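Local coordinates for protein xenavidin (Xenopus tropicalis, PDB 2UYW) that binds biotin, probably very tightly, in a pocket at one end of its beta barrel, as a member of the avidin family that assembles as a tetramer, at residues A[13-18]-A[116-121]; A[33-38]-A[49-54]. All blocks are in the same frame, centred on the assembly; numbering follows the deposited sequence.

Interaction 1 (A[13-18]-A[116-121]). With BTN (biotin), chain C; FMT (formic acid), chain D.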
loop_
_atom_site.group_PDB
_atom_site.type_symbol
_atom_site.label_atom_id
_atom_site.label_comp_id
_atom_site.label_asym_id
_atom_site.label_seq_id
_atom_site.Cartn_x
_atom_site.Cartn_y
_atom_site.Cartn_z
ATOM N N ARG A 13 3.524 -21.626 -5.615
ATOM C CA ARG A 13 4.340 -20.843 -6.516
ATOM C C ARG A 13 3.570 -19.589 -6.901
ATOM O O ARG A 13 2.358 -19.651 -7.121
ATOM C CB ARG A 13 4.635 -21.638 -7.777
ATOM C CG ARG A 13 5.814 -21.142 -8.597
ATOM C CD ARG A 13 5.746 -21.743 -10.010
ATOM N NE ARG A 13 4.951 -20.840 -10.845
ATOM C CZ ARG A 13 5.421 -20.145 -11.878
ATOM N NH1 ARG A 13 6.697 -20.288 -12.280
ATOM N NH2 ARG A 13 4.597 -19.328 -12.531
ATOM N N ASN A 14 4.273 -18.466 -6.995
ATOM C CA ASN A 14 3.666 -17.244 -7.531
ATOM C C ASN A 14 4.090 -16.971 -8.955
ATOM O O ASN A 14 4.892 -17.714 -9.528
ATOM C CB ASN A 14 3.870 -16.013 -6.598
ATOM C CG ASN A 14 5.314 -15.477 -6.572
ATOM O OD1 ASN A 14 6.114 -15.721 -7.482
ATOM N ND2 ASN A 14 5.636 -14.715 -5.528
ATOM N N LYS A 15 3.559 -15.890 -9.525
ATOM C CA LYS A 15 3.758 -15.602 -10.948
ATOM C C LYS A 15 5.187 -15.160 -11.284
ATOM O O LYS A 15 5.622 -15.313 -12.434
ATOM C CB LYS A 15 2.735 -14.561 -11.440
ATOM C CG LYS A 15 1.280 -15.040 -11.352
ATOM C CD LYS A 15 0.315 -14.092 -12.074
ATOM C CE LYS A 15 0.179 -12.752 -11.367
ATOM N NZ LYS A 15 -0.675 -11.816 -12.152
ATOM N N LEU A 16 5.911 -14.632 -10.277
ATOM C CA LEU A 16 7.323 -14.271 -10.416
ATOM C C LEU A 16 8.169 -15.519 -10.442
ATOM O O LEU A 16 9.340 -15.471 -10.806
ATOM C CB LEU A 16 7.806 -13.430 -9.237
ATOM C CG LEU A 16 7.247 -12.012 -9.135
ATOM C CD1 LEU A 16 7.604 -11.375 -7.823
ATOM C CD2 LEU A 16 7.787 -11.215 -10.304
ATOM N N GLY A 17 7.576 -16.626 -10.017
ATOM C CA GLY A 17 8.262 -17.902 -9.938
ATOM C C GLY A 17 8.890 -18.173 -8.581
ATOM O O GLY A 17 9.695 -19.075 -8.462
ATOM N N SER A 18 8.544 -17.390 -7.553
ATOM C CA SER A 18 9.052 -17.648 -6.199
ATOM C C SER A 18 8.380 -18.899 -5.636
ATOM O O SER A 18 7.219 -19.188 -5.953
ATOM C CB SER A 18 8.818 -16.431 -5.283
ATOM O OG SER A 18 9.540 -15.332 -5.821
ATOM N N ALA A 116 1.295 -6.864 -5.283
ATOM C CA ALA A 116 0.428 -8.040 -5.155
ATOM C C ALA A 116 1.173 -9.298 -5.602
ATOM O O ALA A 116 2.028 -9.247 -6.485
ATOM C CB ALA A 116 -0.837 -7.870 -5.984
ATOM N N ASN A 117 0.822 -10.436 -5.016
ATOM C CA ASN A 117 1.305 -11.721 -5.514
ATOM C C ASN A 117 0.116 -12.667 -5.543
ATOM O O ASN A 117 -0.762 -12.587 -4.685
ATOM C CB ASN A 117 2.355 -12.349 -4.579
ATOM C CG ASN A 117 3.783 -11.820 -4.793
ATOM O OD1 ASN A 117 4.654 -12.118 -3.977
ATOM N ND2 ASN A 117 4.032 -11.074 -5.892
ATOM N N THR A 118 0.109 -13.564 -6.519
ATOM C CA THR A 118 -0.913 -14.598 -6.625
ATOM C C THR A 118 -0.206 -15.958 -6.612
ATOM O O THR A 118 0.632 -16.215 -7.474
ATOM C CB THR A 118 -1.756 -14.389 -7.914
ATOM O OG1 THR A 118 -2.293 -13.055 -7.927
ATOM C CG2 THR A 118 -2.891 -15.383 -7.991
ATOM N N PHE A 119 -0.536 -16.798 -5.626
ATOM C CA PHE A 119 0.064 -18.134 -5.454
ATOM C C PHE A 119 -0.915 -19.229 -5.828
ATOM O O PHE A 119 -2.093 -19.171 -5.489
ATOM C CB PHE A 119 0.486 -18.381 -3.994
ATOM C CG PHE A 119 1.575 -17.467 -3.507
ATOM C CD1 PHE A 119 2.915 -17.831 -3.631
ATOM C CD2 PHE A 119 1.252 -16.235 -2.913
ATOM C CE1 PHE A 119 3.934 -16.996 -3.176
ATOM C CE2 PHE A 119 2.261 -15.361 -2.472
ATOM C CZ PHE A 119 3.605 -15.735 -2.590
ATOM N N THR A 120 -0.395 -20.247 -6.500
ATOM C CA THR A 120 -1.168 -21.446 -6.795
ATOM C C THR A 120 -0.293 -22.648 -6.465
ATOM O O THR A 120 0.923 -22.505 -6.347
ATOM C CB THR A 120 -1.576 -21.533 -8.285
ATOM O OG1 THR A 120 -0.415 -21.359 -9.115
ATOM C CG2 THR A 120 -2.657 -20.488 -8.658
ATOM N N ARG A 121 -0.916 -23.825 -6.339
ATOM C CA ARG A 121 -0.194 -25.092 -6.177
ATOM C C ARG A 121 0.582 -25.400 -7.461
ATOM O O ARG A 121 0.108 -25.091 -8.554
ATOM C CB ARG A 121 -1.178 -26.231 -5.891
ATOM C CG ARG A 121 -2.136 -26.037 -4.715
ATOM C CD ARG A 121 -1.447 -26.122 -3.374
ATOM N NE ARG A 121 -2.373 -26.416 -2.278
ATOM C CZ ARG A 121 -1.988 -26.614 -1.017
ATOM N NH1 ARG A 121 -0.704 -26.557 -0.699
ATOM N NH2 ARG A 121 -2.878 -26.867 -0.069
HETATM C C11 BTN C . 15.684 -8.389 -0.989
HETATM O O11 BTN C . 16.304 -7.645 -0.186
HETATM O O12 BTN C . 15.882 -8.242 -2.226
HETATM C C10 BTN C . 14.758 -9.471 -0.471
HETATM C C9 BTN C . 13.950 -10.230 -1.519
HETATM C C8 BTN C . 12.601 -9.541 -1.809
HETATM C C7 BTN C . 11.785 -10.276 -2.858
HETATM C C2 BTN C . 10.369 -9.730 -3.072
HETATM S S1 BTN C . 9.311 -9.993 -1.768
HETATM C C6 BTN C . 7.916 -9.462 -2.792
HETATM C C5 BTN C . 8.188 -10.041 -4.178
HETATM N N1 BTN C . 7.573 -11.336 -4.271
HETATM C C3 BTN C . 8.502 -12.287 -4.439
HETATM O O3 BTN C . 8.157 -13.635 -4.540
HETATM N N2 BTN C . 9.724 -11.786 -4.447
HETATM C C4 BTN C . 9.675 -10.322 -4.313
HETATM C C FMT D . 3.108 -12.757 -8.538
HETATM O O1 FMT D . 2.710 -11.613 -8.782
HETATM O O2 FMT D . 2.289 -13.602 -8.232
#
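Arg-13 and Thr-120 pair through both backbone bonds. Arg-13 N donates to Thr-120 O at 2.8 Å, and Thr-120 N returns a bond to Arg-13 O. This antiparallel pair joins the first and last strands and so closes the avidin barrel. Beyond it the chains part. Asn-14 lays its CB over one face of the Phe-119 ring, 3.8 Å from the centroid, a CH-pi contact. A formic acid, probably from the crystallisation liquor, bridges the two segments here. Its O2 takes bonds from Lys-15 N and from Thr-118 N.

Residues 14-17 form a type I turn. Gly-17 N bonds Asn-14 O across it, and the Asn-14 side chain adds to it, with CG between its own N and carbonyl carbon (chi1 72°). From there OD1 accepts Ser-18 N at 2.9 Å, with the donor above the carbonyl plane, and a weak bond from Leu-16 N. The other end of the amide faces the ligand. Asn-14 ND2 donates to biotin O3 at 2.9 Å. Ser-18 OG donates to the same oxygen at 2.5 Å, and Ser-38 N donates to that hydroxyl.

Asn-117 OD1 accepts biotin N1 at 3.0 Å and nearly straight (171°). Trp-78 NE1 also donates to it. The Asn-14 and Asn-117 amide planes stand 61° apart. Donors thus meet the ureido oxygen and an acceptor meets the N-H of N1, a pattern that would probably polarise the ureido group.

Interaction 2 (A[33-38]-A[49-54]); sequences GTYFTS and SPLTGY. With BTN (biotin), chain C.
Leu-51 packs its side chain against the backbone of Gly-33. Its CG sits between its own backbone N and carbonyl carbon (chi1 66°), which folds the branches back over the neighbouring strand. CG lies 3.6 Å from Gly-33 C. CD1 approaches Gly-33 N, and CD2 lies 3.6 Å from Thr-34 O. CD2 also reaches the edge of the Tyr-35 ring.

The backbones pair as antiparallel strands. Gly-33 and Leu-51 exchange two bonds, and so do Tyr-35 and Ser-49. Thr-34 and Pro-50 form the non-hydrogen-bonded pair between them. Strands 30-36 and 49-55 are neighbours in the eight-stranded avidin barrel. Tyr-35, Ser-49 and Leu-51 point to one face of the sheet, where Val-67 of the next strand touches all three.

Tyr-35 has CG anti to its backbone N (chi1 -158°), and its ring leads away from residues 49-54 toward biotin. Its OH donates to biotin O3 at 2.6 Å, with that oxygen in the plane of the ring at its edge. Thr-37 OG1 accepts biotin N2 at 3.0 Å in an almost straight bond (174°), and also has Val-39 O as a partner. Ser-49 OG accepts a bond from Ala-70 N. On the other face, Pro-50 packs on Tyr-54 of a neighbouring subunit.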
loop_
_atom_site.group_PDB
_atom_site.type_symbol
_atom_site.label_atom_id
_atom_site.label_comp_id
_atom_site.label_asym_id
_atom_site.label_seq_id
_atom_site.Cartn_x
_atom_site.Cartn_y
_atom_site.Cartn_z
ATOM N N GLY A 33 7.627 -22.073 7.669
ATOM C CA GLY A 33 7.983 -22.577 6.357
ATOM C C GLY A 33 9.216 -21.888 5.816
ATOM O O GLY A 33 10.018 -21.344 6.592
ATOM N N THR A 34 9.370 -21.956 4.494
ATOM C CA THR A 34 10.537 -21.419 3.794
ATOM C C THR A 34 10.114 -20.711 2.511
ATOM O O THR A 34 9.108 -21.060 1.873
ATOM C CB THR A 34 11.643 -22.500 3.455
ATOM O OG1 THR A 34 11.123 -23.503 2.573
ATOM C CG2 THR A 34 12.192 -23.155 4.714
ATOM N N TYR A 35 10.901 -19.723 2.128
ATOM C CA TYR A 35 10.598 -18.963 0.928
ATOM C C TYR A 35 11.841 -18.891 0.059
ATOM O O TYR A 35 12.926 -18.596 0.558
ATOM C CB TYR A 35 10.145 -17.546 1.322
ATOM C CG TYR A 35 9.320 -16.880 0.254
ATOM C CD1 TYR A 35 7.929 -16.889 0.328
ATOM C CD2 TYR A 35 9.922 -16.230 -0.829
ATOM C CE1 TYR A 35 7.155 -16.255 -0.646
ATOM C CE2 TYR A 35 9.164 -15.619 -1.807
ATOM C CZ TYR A 35 7.781 -15.644 -1.713
ATOM O OH TYR A 35 7.001 -15.018 -2.652
ATOM N N PHE A 36 11.698 -19.187 -1.232
ATOM C CA PHE A 36 12.819 -19.072 -2.148
ATOM C C PHE A 36 12.406 -18.135 -3.269
ATOM O O PHE A 36 11.716 -18.534 -4.195
ATOM C CB PHE A 36 13.243 -20.437 -2.701
ATOM C CG PHE A 36 14.596 -20.423 -3.389
ATOM C CD1 PHE A 36 15.749 -20.022 -2.698
ATOM C CD2 PHE A 36 14.727 -20.825 -4.710
ATOM C CE1 PHE A 36 17.012 -20.011 -3.327
ATOM C CE2 PHE A 36 15.993 -20.844 -5.342
ATOM C CZ PHE A 36 17.131 -20.427 -4.640
ATOM N N THR A 37 12.813 -16.879 -3.161
ATOM C CA THR A 37 12.420 -15.875 -4.136
ATOM C C THR A 37 13.205 -16.056 -5.449
ATOM O O THR A 37 14.390 -16.391 -5.439
ATOM C CB THR A 37 12.592 -14.454 -3.595
ATOM O OG1 THR A 37 12.122 -13.531 -4.582
ATOM C CG2 THR A 37 14.068 -14.139 -3.234
ATOM N N SER A 38 12.541 -15.824 -6.581
ATOM C CA SER A 38 13.210 -15.901 -7.885
ATOM C C SER A 38 13.863 -14.565 -8.262
ATOM O O SER A 38 14.661 -14.488 -9.206
ATOM C CB SER A 38 12.206 -16.302 -8.962
ATOM O OG SER A 38 11.204 -15.301 -9.075
ATOM N N SER A 49 15.037 -18.712 2.760
ATOM C CA SER A 49 14.766 -17.867 3.926
ATOM C C SER A 49 13.567 -18.379 4.721
ATOM O O SER A 49 12.581 -18.844 4.135
ATOM C CB SER A 49 14.528 -16.411 3.469
ATOM O OG SER A 49 15.687 -15.904 2.823
ATOM N N PRO A 50 13.613 -18.249 6.063
ATOM C CA PRO A 50 12.528 -18.755 6.912
ATOM C C PRO A 50 11.302 -17.848 6.946
ATOM O O PRO A 50 11.427 -16.642 6.751
ATOM C CB PRO A 50 13.174 -18.797 8.296
ATOM C CG PRO A 50 14.119 -17.612 8.269
ATOM C CD PRO A 50 14.699 -17.635 6.865
ATOM N N LEU A 51 10.131 -18.431 7.206
ATOM C CA LEU A 51 8.927 -17.596 7.410
ATOM C C LEU A 51 8.115 -18.102 8.593
ATOM O O LEU A 51 8.267 -19.256 9.032
ATOM C CB LEU A 51 8.050 -17.531 6.148
ATOM C CG LEU A 51 7.375 -18.849 5.709
ATOM C CD1 LEU A 51 5.975 -19.008 6.342
ATOM C CD2 LEU A 51 7.266 -18.937 4.177
ATOM N N THR A 52 7.317 -17.198 9.158
ATOM C CA THR A 52 6.395 -17.557 10.246
ATOM C C THR A 52 5.124 -16.735 10.073
ATOM O O THR A 52 5.172 -15.603 9.612
ATOM C CB THR A 52 7.000 -17.280 11.654
ATOM O OG1 THR A 52 6.116 -17.807 12.673
ATOM C CG2 THR A 52 7.244 -15.812 11.894
ATOM N N GLY A 53 3.982 -17.303 10.437
ATOM C CA GLY A 53 2.729 -16.576 10.259
ATOM C C GLY A 53 1.553 -17.315 10.829
ATOM O O GLY A 53 1.742 -18.240 11.646
ATOM N N TYR A 54 0.354 -16.897 10.413
ATOM C CA TYR A 54 -0.895 -17.517 10.868
ATOM C C TYR A 54 -1.905 -17.580 9.755
ATOM O O TYR A 54 -1.949 -16.682 8.895
ATOM C CB TYR A 54 -1.589 -16.680 11.946
ATOM C CG TYR A 54 -0.845 -16.442 13.208
ATOM C CD1 TYR A 54 -0.868 -17.377 14.240
ATOM C CD2 TYR A 54 -0.165 -15.247 13.392
ATOM C CE1 TYR A 54 -0.183 -17.135 15.436
ATOM C CE2 TYR A 54 0.495 -15.001 14.547
ATOM C CZ TYR A 54 0.483 -15.920 15.554
ATOM O OH TYR A 54 1.172 -15.603 16.688
HETATM C C11 BTN C . 15.684 -8.389 -0.989
HETATM O O11 BTN C . 16.304 -7.645 -0.186
HETATM O O12 BTN C . 15.882 -8.242 -2.226
HETATM C C10 BTN C . 14.758 -9.471 -0.471
HETATM C C9 BTN C . 13.950 -10.230 -1.519
HETATM C C8 BTN C . 12.601 -9.541 -1.809
HETATM C C7 BTN C . 11.785 -10.276 -2.858
HETATM C C2 BTN C . 10.369 -9.730 -3.072
HETATM S S1 BTN C . 9.311 -9.993 -1.768
HETATM C C6 BTN C . 7.916 -9.462 -2.792
HETATM C C5 BTN C . 8.188 -10.041 -4.178
HETATM N N1 BTN C . 7.573 -11.336 -4.271
HETATM C C3 BTN C . 8.502 -12.287 -4.439
HETATM O O3 BTN C . 8.157 -13.635 -4.540
HETATM N N2 BTN C . 9.724 -11.786 -4.447
HETATM C C4 BTN C . 9.675 -10.322 -4.313
#

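In the fold
Interactions 1 and 2 belong to one barrel, with centres 13 Å apart. Along the chain interaction 2 is nested inside the loop closed by interaction 1. The two meet where the strands end near the ligand. Leu-16 O lies 2.5 Å from Ser-38 OG, a probable hydrogen bond. Asn-14 ND2 and Tyr-35 OH pack 3.2 Å apart beside the ligand oxygen. Together the contacts supply polar partners to O3 and both nitrogens of the ureido group. Residues 13-18 send two donors to O3 and residues 33-38 send one, while one acceptor for a ring nitrogen comes from 116-121 and another from 33-38. Leu-41, Ser-72 and Ser-74 also hydrogen-bond the ligand.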